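Local structure of NAD nucleotidase (Haemophilus influenzae, 3ZTV) at residues 103-108 with 174-179; 114-119 with 134-139; 141-146 with 184-189; 397-402 with 541-546. The protein degrades NAD in the periplasm to adenosine and nicotinamide riboside, combining pyrophosphatase and 5'-nucleotidase activities at a site that holds two zinc ions. One frame throughout, in Å; residues are numbered along the deposited sequence.

How the contacts relate
Contacts 1 and 3 are buried, whereas contacts 2 and 4 are only partly so. Contacts 1 to 3 lie in the metallophosphoesterase domain and all reach the second subunit; contact 4 belongs to the other lobe and meets no other chain. Contacts 1 and 2 share helix 108-116, which follows one of their segments and carries another, and they join where Phe-105 CE1 packs 3.9 Å from Leu-136 CD1. Strand 174-176 of contact 1 leads into helix 179-191 of contact 3. Contact 4 meets contact 1 across the lobes, through Leu-543 and His-103. Contacts 1 and 3 are apolar; contact 2 adds a charged pair at its exposed rim, and contact 4 sets a carboxylate over a leucine.

Contact 1 of 4, residues 103-108 with 174-179; sequences HEFDAG and VKFYDE
Phe-105, which meets both Val-174 and Phe-176, has its carbonyl fixed by Gly-108: Gly-108 N donates to Phe-105 O at 3.0 Å and closes a type I turn. Two residues earlier Asp-106 N donates to His-103 O, also at 3.0 Å, so the short 3-10 segment 103-105 and the turn after it form one compact bend. From this bend the phenyl ring leans toward strand 174-176. CG stands beside the backbone N, anti to the carbonyl carbon (chi1 -71°), and the far end of the ring does the touching. Phe-105 CZ comes within 4.5 Å of Val-174 CG1, and Phe-105 CE2 within 4.4 Å of Phe-176 CZ. The two phenyl planes are inclined by about 63° and meet through their outer atoms, with neither ring squarely over the other. These are loose apolar contacts; Val-128, Leu-112 and Thr-164 also pack against the Phe-105 ring. Glu-104 ties the loop to the backbone N of Gly-101, Asp-70 and Ile-72, and His-103 N bonds Asp-70 OD1, a ligand of both zinc ions. The Phe-105 side chain itself lies about 10 Å from a bound zinc and about 6 Å from the side chain of Asn-102, which coordinates one of the two. The bend begins within the Gly-Asn-His-Glu signature of calcineurin-like metallophosphoesterases, and Phe-105, right after it, packs the loop against strand 174-176 beside the dinuclear zinc site.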
loop_
_atom_site.group_PDB
_atom_site.type_symbol
_atom_site.label_atom_id
_atom_site.label_comp_id
_atom_site.label_asym_id
_atom_site.label_seq_id
_atom_site.Cartn_x
_atom_site.Cartn_y
_atom_site.Cartn_z
ATOM N N HIS A 103 -20.254 1.410 7.612
ATOM C CA HIS A 103 -21.157 1.327 8.759
ATOM C C HIS A 103 -21.528 -0.100 9.134
ATOM O O HIS A 103 -22.037 -0.340 10.228
ATOM C CB HIS A 103 -22.404 2.182 8.541
ATOM C CG HIS A 103 -22.156 3.644 8.706
ATOM N ND1 HIS A 103 -21.839 4.473 7.657
ATOM C CD2 HIS A 103 -22.185 4.430 9.807
ATOM C CE1 HIS A 103 -21.689 5.709 8.101
ATOM N NE2 HIS A 103 -21.883 5.705 9.408
ATOM N N GLU A 104 -21.247 -1.057 8.258
ATOM C CA GLU A 104 -21.439 -2.456 8.606
ATOM C C GLU A 104 -20.640 -2.850 9.857
ATOM O O GLU A 104 -20.982 -3.829 10.522
ATOM C CB GLU A 104 -21.078 -3.362 7.423
ATOM C CG GLU A 104 -22.278 -3.769 6.553
ATOM C CD GLU A 104 -22.885 -2.626 5.761
ATOM O OE1 GLU A 104 -22.133 -1.913 5.071
ATOM O OE2 GLU A 104 -24.117 -2.440 5.803
ATOM N N PHE A 105 -19.600 -2.082 10.188
ATOM C CA PHE A 105 -18.770 -2.362 11.361
ATOM C C PHE A 105 -19.062 -1.462 12.579
ATOM O O PHE A 105 -18.337 -1.531 13.574
ATOM C CB PHE A 105 -17.281 -2.284 10.984
ATOM C CG PHE A 105 -16.824 -3.422 10.118
ATOM C CD1 PHE A 105 -16.474 -4.638 10.682
ATOM C CD2 PHE A 105 -16.753 -3.285 8.736
ATOM C CE1 PHE A 105 -16.051 -5.698 9.890
ATOM C CE2 PHE A 105 -16.336 -4.342 7.938
ATOM C CZ PHE A 105 -15.977 -5.546 8.518
ATOM N N ASP A 106 -20.108 -0.633 12.512
ATOM C CA ASP A 106 -20.390 0.325 13.598
ATOM C C ASP A 106 -20.625 -0.316 14.969
ATOM O O ASP A 106 -20.330 0.305 15.995
ATOM C CB ASP A 106 -21.600 1.195 13.260
ATOM C CG ASP A 106 -21.261 2.354 12.335
ATOM O OD1 ASP A 106 -20.114 2.420 11.810
ATOM O OD2 ASP A 106 -22.161 3.195 12.126
ATOM N N ALA A 107 -21.172 -1.527 14.984
ATOM C CA ALA A 107 -21.417 -2.254 16.230
ATOM C C ALA A 107 -20.443 -3.426 16.372
ATOM O O ALA A 107 -20.771 -4.462 16.955
ATOM C CB ALA A 107 -22.882 -2.718 16.304
ATOM N N GLY A 108 -19.241 -3.260 15.824
ATOM C CA GLY A 108 -18.210 -4.273 15.945
ATOM C C GLY A 108 -18.446 -5.498 15.088
ATOM O O GLY A 108 -19.407 -5.554 14.320
ATOM N N VAL A 174 -9.768 -8.494 11.895
ATOM C CA VAL A 174 -10.136 -8.178 10.512
ATOM C C VAL A 174 -9.064 -7.285 9.901
ATOM O O VAL A 174 -8.800 -6.201 10.405
ATOM C CB VAL A 174 -11.489 -7.457 10.446
ATOM C CG1 VAL A 174 -11.851 -7.163 8.988
ATOM C CG2 VAL A 174 -12.557 -8.315 11.103
ATOM N N LYS A 175 -8.446 -7.749 8.816
ATOM C CA LYS A 175 -7.362 -7.015 8.171
ATOM C C LYS A 175 -7.845 -6.294 6.911
ATOM O O LYS A 175 -8.625 -6.841 6.124
ATOM C CB LYS A 175 -6.202 -7.968 7.849
ATOM C CG LYS A 175 -5.188 -8.179 8.991
ATOM C CD LYS A 175 -5.831 -8.634 10.289
ATOM C CE LYS A 175 -4.777 -8.944 11.358
ATOM N NZ LYS A 175 -3.998 -10.197 11.075
ATOM N N PHE A 176 -7.379 -5.061 6.742
ATOM C CA PHE A 176 -7.771 -4.223 5.605
ATOM C C PHE A 176 -6.586 -3.977 4.676
ATOM O O PHE A 176 -5.457 -3.811 5.136
ATOM C CB PHE A 176 -8.282 -2.866 6.100
ATOM C CG PHE A 176 -9.623 -2.925 6.787
ATOM C CD1 PHE A 176 -9.744 -3.401 8.090
ATOM C CD2 PHE A 176 -10.772 -2.495 6.129
ATOM C CE1 PHE A 176 -10.989 -3.450 8.716
ATOM C CE2 PHE A 176 -12.014 -2.546 6.755
ATOM C CZ PHE A 176 -12.116 -3.025 8.048
ATOM N N TYR A 177 -6.856 -3.920 3.374
ATOM C CA TYR A 177 -5.835 -3.699 2.350
ATOM C C TYR A 177 -6.206 -2.547 1.415
ATOM O O TYR A 177 -7.388 -2.282 1.151
ATOM C CB TYR A 177 -5.565 -5.010 1.599
ATOM C CG TYR A 177 -4.976 -6.025 2.551
ATOM C CD1 TYR A 177 -3.606 -6.062 2.795
ATOM C CD2 TYR A 177 -5.790 -6.892 3.277
ATOM C CE1 TYR A 177 -3.062 -6.960 3.704
ATOM C CE2 TYR A 177 -5.256 -7.792 4.185
ATOM C CZ TYR A 177 -3.895 -7.820 4.398
ATOM O OH TYR A 177 -3.371 -8.707 5.323
ATOM N N ASP A 178 -5.174 -1.864 0.920
ATOM C CA ASP A 178 -5.334 -0.715 0.044
ATOM C C ASP A 178 -6.316 -0.956 -1.094
ATOM O O ASP A 178 -6.261 -1.988 -1.773
ATOM C CB ASP A 178 -3.976 -0.314 -0.530
ATOM C CG ASP A 178 -4.061 0.916 -1.394
ATOM O OD1 ASP A 178 -4.285 2.015 -0.845
ATOM O OD2 ASP A 178 -3.892 0.785 -2.623
ATOM N N GLU A 179 -7.207 0.010 -1.300
ATOM C CA GLU A 179 -8.239 -0.089 -2.333
ATOM C C GLU A 179 -7.668 -0.242 -3.747
ATOM O O GLU A 179 -8.067 -1.144 -4.482
ATOM C CB GLU A 179 -9.174 1.135 -2.296
ATOM C CG GLU A 179 -9.951 1.357 -0.975
ATOM C CD GLU A 179 -9.260 2.316 -0.002
ATOM O OE1 GLU A 179 -8.003 2.445 -0.059
ATOM O OE2 GLU A 179 -9.980 2.944 0.824
#

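Contact 2 of 4, residues 114-119 with 134-139; sequences KLLEPL and SILYNK
Leu-116 overlaps the root of the Lys-139 side chain, its CD1 methyl lying 3.9 Å from Lys-139 CB. The leucine holds CG beside its backbone N (chi1 -63°) and runs extended from there, which carries CD1 across to the loop. The same methyl looks toward Leu-136 CD2 at 4.5 Å, and Trp-140 touches Leu-116 as well. In Lys-139 the bend at chi2 (-59°) directs the chain outward and leaves NZ 4.5 Å from Glu-117 OE1. That is too long for a salt bridge, although the opposite charges probably attract at this exposed margin. Helix 108-116 links the parallel neighbouring strands 97-99 and 123-124 in a beta-alpha-beta crossover, and segment 134-139 is a loop laid along the helix, Leu-136 reaching Asn-109 near its start and Lys-139 packing on Leu-116. Two overlapping turns shape that loop: type I from Ser-134 to Tyr-137, then type II from Leu-136 to Lys-139, closed by Lys-139 N to Leu-136 O at 3.2 Å. An ST turn starts it, with Leu-136 N donating to Ser-134 OG at 3.1 Å and 162°; Ser-134 OG is also bonded to Asp-173 OD1. Tyr-137 and Asn-138, at the outer bend, pack on Lys-191 of the second subunit.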
loop_
_atom_site.group_PDB
_atom_site.type_symbol
_atom_site.label_atom_id
_atom_site.label_comp_id
_atom_site.label_asym_id
_atom_site.label_seq_id
_atom_site.Cartn_x
_atom_site.Cartn_y
_atom_site.Cartn_z
ATOM N N LYS A 114 -24.637 -10.189 13.309
ATOM C CA LYS A 114 -26.092 -10.186 13.476
ATOM C C LYS A 114 -26.829 -9.820 12.188
ATOM O O LYS A 114 -27.958 -10.253 11.959
ATOM C CB LYS A 114 -26.508 -9.248 14.612
ATOM C CG LYS A 114 -26.137 -9.762 15.990
ATOM C CD LYS A 114 -26.585 -8.803 17.080
ATOM C CE LYS A 114 -28.091 -8.613 17.050
ATOM N NZ LYS A 114 -28.554 -7.637 18.079
ATOM N N LEU A 115 -26.202 -9.001 11.348
ATOM C CA LEU A 115 -26.750 -8.741 10.015
ATOM C C LEU A 115 -26.566 -9.945 9.093
ATOM O O LEU A 115 -27.487 -10.364 8.393
ATOM C CB LEU A 115 -26.102 -7.505 9.377
ATOM C CG LEU A 115 -26.423 -7.271 7.894
ATOM C CD1 LEU A 115 -27.887 -6.890 7.711
ATOM C CD2 LEU A 115 -25.537 -6.190 7.280
ATOM N N LEU A 116 -25.361 -10.506 9.098
ATOM C CA LEU A 116 -25.017 -11.546 8.131
ATOM C C LEU A 116 -25.756 -12.872 8.361
ATOM O O LEU A 116 -26.021 -13.605 7.407
ATOM C CB LEU A 116 -23.495 -11.768 8.096
ATOM C CG LEU A 116 -22.660 -10.561 7.638
ATOM C CD1 LEU A 116 -21.189 -10.933 7.501
ATOM C CD2 LEU A 116 -23.173 -9.994 6.321
ATOM N N GLU A 117 -26.078 -13.179 9.618
ATOM C CA GLU A 117 -26.724 -14.456 9.934
ATOM C C GLU A 117 -28.052 -14.628 9.186
ATOM O O GLU A 117 -28.228 -15.618 8.481
ATOM C CB GLU A 117 -26.894 -14.652 11.447
ATOM C CG GLU A 117 -27.512 -15.990 11.848
ATOM C CD GLU A 117 -26.577 -17.176 11.643
ATOM O OE1 GLU A 117 -25.536 -17.022 10.966
ATOM O OE2 GLU A 117 -26.884 -18.269 12.167
ATOM N N PRO A 118 -28.983 -13.659 9.312
ATOM C CA PRO A 118 -30.248 -13.755 8.570
ATOM C C PRO A 118 -30.132 -13.400 7.076
ATOM O O PRO A 118 -31.026 -13.752 6.303
ATOM C CB PRO A 118 -31.158 -12.750 9.292
ATOM C CG PRO A 118 -30.232 -11.764 9.913
ATOM C CD PRO A 118 -28.990 -12.547 10.279
ATOM N N LEU A 119 -29.060 -12.712 6.675
ATOM C CA LEU A 119 -28.914 -12.252 5.289
ATOM C C LEU A 119 -28.566 -13.413 4.362
ATOM O O LEU A 119 -27.600 -14.143 4.611
ATOM C CB LEU A 119 -27.852 -11.147 5.206
ATOM C CG LEU A 119 -27.636 -10.504 3.839
ATOM C CD1 LEU A 119 -28.850 -9.684 3.459
ATOM C CD2 LEU A 119 -26.384 -9.642 3.845
ATOM N N SER A 134 -11.473 -15.141 13.827
ATOM C CA SER A 134 -12.523 -14.131 13.800
ATOM C C SER A 134 -13.907 -14.763 13.707
ATOM O O SER A 134 -14.104 -15.772 13.031
ATOM C CB SER A 134 -12.317 -13.201 12.605
ATOM O OG SER A 134 -13.298 -12.171 12.584
ATOM N N ILE A 135 -14.881 -14.150 14.371
ATOM C CA ILE A 135 -16.258 -14.608 14.242
ATOM C C ILE A 135 -16.802 -14.339 12.831
ATOM O O ILE A 135 -17.835 -14.876 12.439
ATOM C CB ILE A 135 -17.195 -13.997 15.329
ATOM C CG1 ILE A 135 -17.376 -12.486 15.152
ATOM C CG2 ILE A 135 -16.684 -14.335 16.738
ATOM C CD1 ILE A 135 -18.300 -11.885 16.209
ATOM N N LEU A 136 -16.069 -13.536 12.058
ATOM C CA LEU A 136 -16.446 -13.227 10.670
ATOM C C LEU A 136 -15.718 -14.085 9.633
ATOM O O LEU A 136 -15.895 -13.889 8.428
ATOM C CB LEU A 136 -16.221 -11.748 10.369
ATOM C CG LEU A 136 -17.002 -10.796 11.275
ATOM C CD1 LEU A 136 -16.564 -9.370 11.036
ATOM C CD2 LEU A 136 -18.513 -10.946 11.076
ATOM N N TYR A 137 -14.889 -15.021 10.081
ATOM C CA TYR A 137 -14.168 -15.894 9.162
ATOM C C TYR A 137 -15.146 -16.627 8.247
ATOM O O TYR A 137 -16.162 -17.142 8.703
ATOM C CB TYR A 137 -13.329 -16.899 9.951
ATOM C CG TYR A 137 -12.374 -17.694 9.089
ATOM C CD1 TYR A 137 -11.351 -17.062 8.387
ATOM C CD2 TYR A 137 -12.486 -19.072 8.982
ATOM C CE1 TYR A 137 -10.468 -17.784 7.598
ATOM C CE2 TYR A 137 -11.602 -19.803 8.196
ATOM C CZ TYR A 137 -10.600 -19.152 7.507
ATOM O OH TYR A 137 -9.721 -19.871 6.725
ATOM N N ASN A 138 -14.836 -16.665 6.954
ATOM C CA ASN A 138 -15.649 -17.389 5.972
ATOM C C ASN A 138 -17.098 -16.909 5.831
ATOM O O ASN A 138 -17.980 -17.693 5.477
ATOM C CB ASN A 138 -15.645 -18.901 6.253
ATOM C CG ASN A 138 -14.331 -19.570 5.887
ATOM O OD1 ASN A 138 -13.961 -20.591 6.471
ATOM N ND2 ASN A 138 -13.622 -19.001 4.919
ATOM N N LYS A 139 -17.355 -15.635 6.111
ATOM C CA LYS A 139 -18.710 -15.103 5.980
ATOM C C LYS A 139 -18.921 -14.366 4.651
ATOM O O LYS A 139 -20.042 -14.005 4.304
ATOM C CB LYS A 139 -19.041 -14.185 7.154
ATOM C CG LYS A 139 -19.109 -14.885 8.513
ATOM C CD LYS A 139 -20.162 -15.987 8.539
ATOM C CE LYS A 139 -20.286 -16.606 9.933
ATOM N NZ LYS A 139 -21.228 -17.756 9.931
#

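Contact 3 of 4, residues 141-146 with 184-189; sequences KPYDIF and QIMANA
Segments 141-146 and 184-189 come nearest at the CA atoms of Tyr-143 and Met-186, 8.5 Å apart, a gap that side chains must bridge. Strand 143-148 is an edge of the six-stranded sheet and pairs antiparallel with strand 151-159. Helix 179-191 lies in the crossover from that neighbour to the parallel strand 198-203. Met-186 makes the whole bridge through its CE methyl. Bends at chi2 (-63°) and chi3 (-60°) curl its chain and set the methyl, not the sulfur, against the strand. Met-186 CE lies 3.5 Å from Tyr-143 CD1 and 4.0 Å from Pro-142 CB, approaching the tyrosine ring at a slant. Tyr-143 CB and CG also lie 4.0 Å from Met-186 CE. Met-186 packs in addition on Ile-156 of the neighbouring strand. The second subunit adjoins both elements: its Gln-192 NE2 bonds to Tyr-143 O, and its Met-186 packs on Ile-185. With one methyl meeting a proline and an aromatic ring, the buried contact rests on dispersion and shape fit, with no directional polar bond between the two segments.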
loop_
_atom_site.group_PDB
_atom_site.type_symbol
_atom_site.label_atom_id
_atom_site.label_comp_id
_atom_site.label_asym_id
_atom_site.label_seq_id
_atom_site.Cartn_x
_atom_site.Cartn_y
_atom_site.Cartn_z
ATOM N N LYS A 141 -16.770 -13.707 0.461
ATOM C CA LYS A 141 -15.705 -14.058 -0.484
ATOM C C LYS A 141 -15.161 -12.795 -1.142
ATOM O O LYS A 141 -15.851 -11.774 -1.176
ATOM C CB LYS A 141 -16.235 -15.022 -1.546
ATOM C CG LYS A 141 -16.626 -16.371 -0.975
ATOM C CD LYS A 141 -17.009 -17.367 -2.052
ATOM C CE LYS A 141 -18.427 -17.127 -2.537
ATOM N NZ LYS A 141 -18.842 -18.109 -3.587
ATOM N N PRO A 142 -13.927 -12.846 -1.668
ATOM C CA PRO A 142 -13.390 -11.650 -2.334
ATOM C C PRO A 142 -14.031 -11.353 -3.696
ATOM O O PRO A 142 -14.108 -10.187 -4.093
ATOM C CB PRO A 142 -11.895 -11.977 -2.492
ATOM C CG PRO A 142 -11.850 -13.487 -2.508
ATOM C CD PRO A 142 -12.907 -13.906 -1.517
ATOM N N TYR A 143 -14.483 -12.381 -4.403
ATOM C CA TYR A 143 -15.070 -12.201 -5.733
ATOM C C TYR A 143 -15.985 -13.374 -6.039
ATOM O O TYR A 143 -16.013 -14.365 -5.305
ATOM C CB TYR A 143 -13.990 -12.083 -6.823
ATOM C CG TYR A 143 -13.295 -13.396 -7.143
ATOM C CD1 TYR A 143 -12.278 -13.898 -6.320
ATOM C CD2 TYR A 143 -13.665 -14.157 -8.250
ATOM C CE1 TYR A 143 -11.642 -15.100 -6.607
ATOM C CE2 TYR A 143 -13.040 -15.372 -8.533
ATOM C CZ TYR A 143 -12.025 -15.831 -7.708
ATOM O OH TYR A 143 -11.390 -17.032 -7.976
ATOM N N ASP A 144 -16.750 -13.246 -7.120
ATOM C CA ASP A 144 -17.503 -14.366 -7.677
ATOM C C ASP A 144 -17.437 -14.284 -9.204
ATOM O O ASP A 144 -17.195 -13.214 -9.773
ATOM C CB ASP A 144 -18.960 -14.386 -7.181
ATOM C CG ASP A 144 -19.644 -15.724 -7.436
ATOM O OD1 ASP A 144 -18.968 -16.766 -7.334
ATOM O OD2 ASP A 144 -20.859 -15.747 -7.736
ATOM N N ILE A 145 -17.611 -15.427 -9.865
ATOM C CA ILE A 145 -17.681 -15.480 -11.322
ATOM C C ILE A 145 -19.021 -16.060 -11.733
ATOM O O ILE A 145 -19.416 -17.119 -11.244
ATOM C CB ILE A 145 -16.564 -16.371 -11.908
ATOM C CG1 ILE A 145 -15.192 -15.736 -11.672
ATOM C CG2 ILE A 145 -16.789 -16.603 -13.401
ATOM C CD1 ILE A 145 -14.020 -16.712 -11.858
ATOM N N PHE A 146 -19.736 -15.362 -12.606
ATOM C CA PHE A 146 -20.980 -15.905 -13.137
ATOM C C PHE A 146 -20.903 -15.972 -14.657
ATOM O O PHE A 146 -20.044 -15.341 -15.272
ATOM C CB PHE A 146 -22.200 -15.108 -12.652
ATOM C CG PHE A 146 -22.178 -13.654 -13.033
ATOM C CD1 PHE A 146 -21.555 -12.718 -12.229
ATOM C CD2 PHE A 146 -22.799 -13.222 -14.196
ATOM C CE1 PHE A 146 -21.534 -11.376 -12.581
ATOM C CE2 PHE A 146 -22.788 -11.885 -14.548
ATOM C CZ PHE A 146 -22.155 -10.965 -13.739
ATOM N N GLN A 184 -6.352 -3.728 -8.454
ATOM C CA GLN A 184 -5.498 -4.134 -9.572
ATOM C C GLN A 184 -5.038 -5.569 -9.463
ATOM O O GLN A 184 -5.041 -6.296 -10.452
ATOM C CB GLN A 184 -4.273 -3.235 -9.726
ATOM C CG GLN A 184 -3.405 -3.577 -10.957
ATOM C CD GLN A 184 -4.170 -3.427 -12.274
ATOM O OE1 GLN A 184 -4.902 -4.327 -12.700
ATOM N NE2 GLN A 184 -4.012 -2.284 -12.909
ATOM N N ILE A 185 -4.638 -5.988 -8.263
ATOM C CA ILE A 185 -4.134 -7.339 -8.089
ATOM C C ILE A 185 -5.264 -8.340 -8.346
ATOM O O ILE A 185 -5.060 -9.359 -9.018
ATOM C CB ILE A 185 -3.505 -7.525 -6.696
ATOM C CG1 ILE A 185 -2.276 -6.619 -6.527
ATOM C CG2 ILE A 185 -3.149 -8.994 -6.444
ATOM C CD1 ILE A 185 -1.249 -6.725 -7.666
ATOM N N MET A 186 -6.466 -8.042 -7.844
ATOM C CA MET A 186 -7.603 -8.932 -8.090
ATOM C C MET A 186 -7.910 -9.048 -9.583
ATOM O O MET A 186 -8.094 -10.151 -10.101
ATOM C CB MET A 186 -8.859 -8.446 -7.359
ATOM C CG MET A 186 -8.809 -8.634 -5.842
ATOM S SD MET A 186 -8.713 -10.371 -5.291
ATOM C CE MET A 186 -10.228 -11.019 -5.990
ATOM N N ALA A 187 -7.977 -7.916 -10.276
ATOM C CA ALA A 187 -8.318 -7.929 -11.690
ATOM C C ALA A 187 -7.215 -8.621 -12.498
ATOM O O ALA A 187 -7.507 -9.372 -13.426
ATOM C CB ALA A 187 -8.573 -6.514 -12.199
ATOM N N ASN A 188 -5.956 -8.396 -12.117
ATOM C CA ASN A 188 -4.834 -8.979 -12.858
ATOM C C ASN A 188 -4.832 -10.492 -12.774
ATOM O O ASN A 188 -4.551 -11.183 -13.760
ATOM C CB ASN A 188 -3.500 -8.407 -12.372
ATOM C CG ASN A 188 -2.332 -8.832 -13.255
ATOM O OD1 ASN A 188 -2.314 -8.537 -14.454
ATOM N ND2 ASN A 188 -1.342 -9.517 -12.662
ATOM N N ALA A 189 -5.159 -11.011 -11.596
ATOM C CA ALA A 189 -5.204 -12.454 -11.387
ATOM C C ALA A 189 -6.315 -13.134 -12.176
ATOM O O ALA A 189 -6.178 -14.284 -12.597
ATOM C CB ALA A 189 -5.341 -12.771 -9.906
#

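Contact 4 of 4, residues 397-402 with 541-546; sequences NELKTV and TYLPDA
The flat carboxylate of Glu-398 has Leu-543 over one face: CD1 of the leucine sits 3.8 Å from Glu-398 OE1, and its CB 4.1 Å from Glu-398 OE2. A water displaced from the carboxylate plane toward that leucine side donates to Glu-398 OE2 at 2.7 Å and to Pro-544 O at 3.1 Å, bridging the two segments. Ser-548 OG also bonds OE2, and Lys-551 NZ forms a salt bridge with OE1, so both oxygens are tied to helix 545-555. The bend at chi2 (-78°) folds the glutamate over the leucine; the two side chains run past each other in opposite directions. Strand 539-544 is an edge of the five-stranded sheet of the C-terminal lobe and pairs antiparallel with strand 435-442, while segment 397-402 is the loop joining helix 386-396 to strand 404-408 of the same sheet. Leu-399 splits its two methyls between partners. CD2 packs 4.0 Å from Leu-543 CD1, and CD1 meets Thr-541 CG2 tip to tip at 4.2 Å. Thr-541 turns its methyl to the loop and its hydroxyl to the backbone: OG1 accepts from Leu-543 N at 3.1 Å and 156°, an ST turn, and is also hydrogen-bonded to Leu-436 O. Beyond the lobe, Leu-543 packs on His-103 and Asp-106 near the zinc site.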
loop_
_atom_site.group_PDB
_atom_site.type_symbol
_atom_site.label_atom_id
_atom_site.label_comp_id
_atom_site.label_asym_id
_atom_site.label_seq_id
_atom_site.Cartn_x
_atom_site.Cartn_y
_atom_site.Cartn_z
ATOM N N ASN A 397 -18.493 10.648 22.049
ATOM C CA ASN A 397 -18.460 9.203 22.235
ATOM C C ASN A 397 -18.495 8.383 20.939
ATOM O O ASN A 397 -18.148 7.207 20.946
ATOM C CB ASN A 397 -19.617 8.786 23.146
ATOM C CG ASN A 397 -19.719 7.284 23.317
ATOM O OD1 ASN A 397 -18.905 6.671 24.007
ATOM N ND2 ASN A 397 -20.738 6.683 22.704
ATOM N N GLU A 398 -18.901 8.996 19.832
ATOM C CA GLU A 398 -19.052 8.263 18.572
ATOM C C GLU A 398 -17.747 7.750 17.967
ATOM O O GLU A 398 -17.672 6.594 17.546
ATOM C CB GLU A 398 -19.774 9.120 17.529
ATOM C CG GLU A 398 -21.278 9.220 17.720
ATOM C CD GLU A 398 -22.025 7.987 17.244
ATOM O OE1 GLU A 398 -21.387 6.952 16.960
ATOM O OE2 GLU A 398 -23.266 8.063 17.144
ATOM N N LEU A 399 -16.733 8.612 17.913
ATOM C CA LEU A 399 -15.500 8.327 17.176
ATOM C C LEU A 399 -14.295 8.267 18.102
ATOM O O LEU A 399 -14.003 9.227 18.809
ATOM C CB LEU A 399 -15.254 9.399 16.113
ATOM C CG LEU A 399 -16.374 9.657 15.103
ATOM C CD1 LEU A 399 -15.974 10.745 14.124
ATOM C CD2 LEU A 399 -16.734 8.381 14.362
ATOM N N LYS A 400 -13.576 7.154 18.077
ATOM C CA LYS A 400 -12.393 7.018 18.932
ATOM C C LYS A 400 -11.309 8.042 18.589
ATOM O O LYS A 400 -10.446 8.348 19.415
ATOM C CB LYS A 400 -11.823 5.598 18.857
ATOM C CG LYS A 400 -11.428 5.140 17.458
ATOM C CD LYS A 400 -10.925 3.700 17.485
ATOM C CE LYS A 400 -10.771 3.133 16.083
ATOM N NZ LYS A 400 -12.087 3.014 15.380
ATOM N N THR A 401 -11.376 8.579 17.377
ATOM C CA THR A 401 -10.367 9.486 16.849
ATOM C C THR A 401 -10.579 10.951 17.236
ATOM O O THR A 401 -9.654 11.753 17.181
ATOM C CB THR A 401 -10.353 9.409 15.318
ATOM O OG1 THR A 401 -11.692 9.579 14.832
ATOM C CG2 THR A 401 -9.816 8.057 14.855
ATOM N N VAL A 402 -11.802 11.306 17.609
ATOM C CA VAL A 402 -12.144 12.709 17.828
ATOM C C VAL A 402 -11.541 13.295 19.109
ATOM O O VAL A 402 -11.606 12.683 20.175
ATOM C CB VAL A 402 -13.677 12.912 17.796
ATOM C CG1 VAL A 402 -14.060 14.300 18.291
ATOM C CG2 VAL A 402 -14.201 12.683 16.386
ATOM N N THR A 541 -20.237 12.090 8.638
ATOM C CA THR A 541 -20.165 10.691 9.052
ATOM C C THR A 541 -21.460 9.900 8.822
ATOM O O THR A 541 -21.452 8.672 8.893
ATOM C CB THR A 541 -19.855 10.550 10.554
ATOM O OG1 THR A 541 -20.973 11.037 11.315
ATOM C CG2 THR A 541 -18.585 11.305 10.919
ATOM N N TYR A 542 -22.567 10.613 8.610
ATOM C CA TYR A 542 -23.902 10.001 8.494
ATOM C C TYR A 542 -24.359 9.288 9.771
ATOM O O TYR A 542 -25.257 8.449 9.744
ATOM C CB TYR A 542 -24.004 9.104 7.248
ATOM C CG TYR A 542 -23.715 9.881 5.982
ATOM C CD1 TYR A 542 -24.496 10.976 5.622
ATOM C CD2 TYR A 542 -22.640 9.551 5.171
ATOM C CE1 TYR A 542 -24.214 11.711 4.488
ATOM C CE2 TYR A 542 -22.361 10.277 4.025
ATOM C CZ TYR A 542 -23.148 11.354 3.692
ATOM O OH TYR A 542 -22.869 12.082 2.551
ATOM N N LEU A 543 -23.760 9.661 10.900
ATOM C CA LEU A 543 -24.190 9.186 12.215
ATOM C C LEU A 543 -25.219 10.153 12.807
ATOM O O LEU A 543 -24.870 11.273 13.184
ATOM C CB LEU A 543 -22.978 9.097 13.143
ATOM C CG LEU A 543 -21.896 8.098 12.708
ATOM C CD1 LEU A 543 -20.588 8.318 13.459
ATOM C CD2 LEU A 543 -22.400 6.671 12.888
ATOM N N PRO A 544 -26.496 9.741 12.886
ATOM C CA PRO A 544 -27.528 10.689 13.328
ATOM C C PRO A 544 -27.470 11.041 14.817
ATOM O O PRO A 544 -27.157 10.195 15.665
ATOM C CB PRO A 544 -28.848 9.967 13.013
ATOM C CG PRO A 544 -28.488 8.850 12.095
ATOM C CD PRO A 544 -27.073 8.462 12.441
ATOM N N ASP A 545 -27.815 12.293 15.111
ATOM C CA ASP A 545 -27.755 12.819 16.476
ATOM C C ASP A 545 -28.566 12.045 17.521
ATOM O O ASP A 545 -28.057 11.743 18.599
ATOM C CB ASP A 545 -28.076 14.326 16.526
ATOM C CG ASP A 545 -29.387 14.707 15.823
ATOM O OD1 ASP A 545 -30.192 13.818 15.475
ATOM O OD2 ASP A 545 -29.608 15.928 15.633
ATOM N N ALA A 546 -29.811 11.699 17.205
ATOM C CA ALA A 546 -30.640 10.973 18.164
ATOM C C ALA A 546 -30.047 9.591 18.432
ATOM O O ALA A 546 -30.092 9.083 19.558
ATOM C CB ALA A 546 -32.069 10.864 17.660
HETATM O O HOH W 1 -25.309 7.749 15.393
#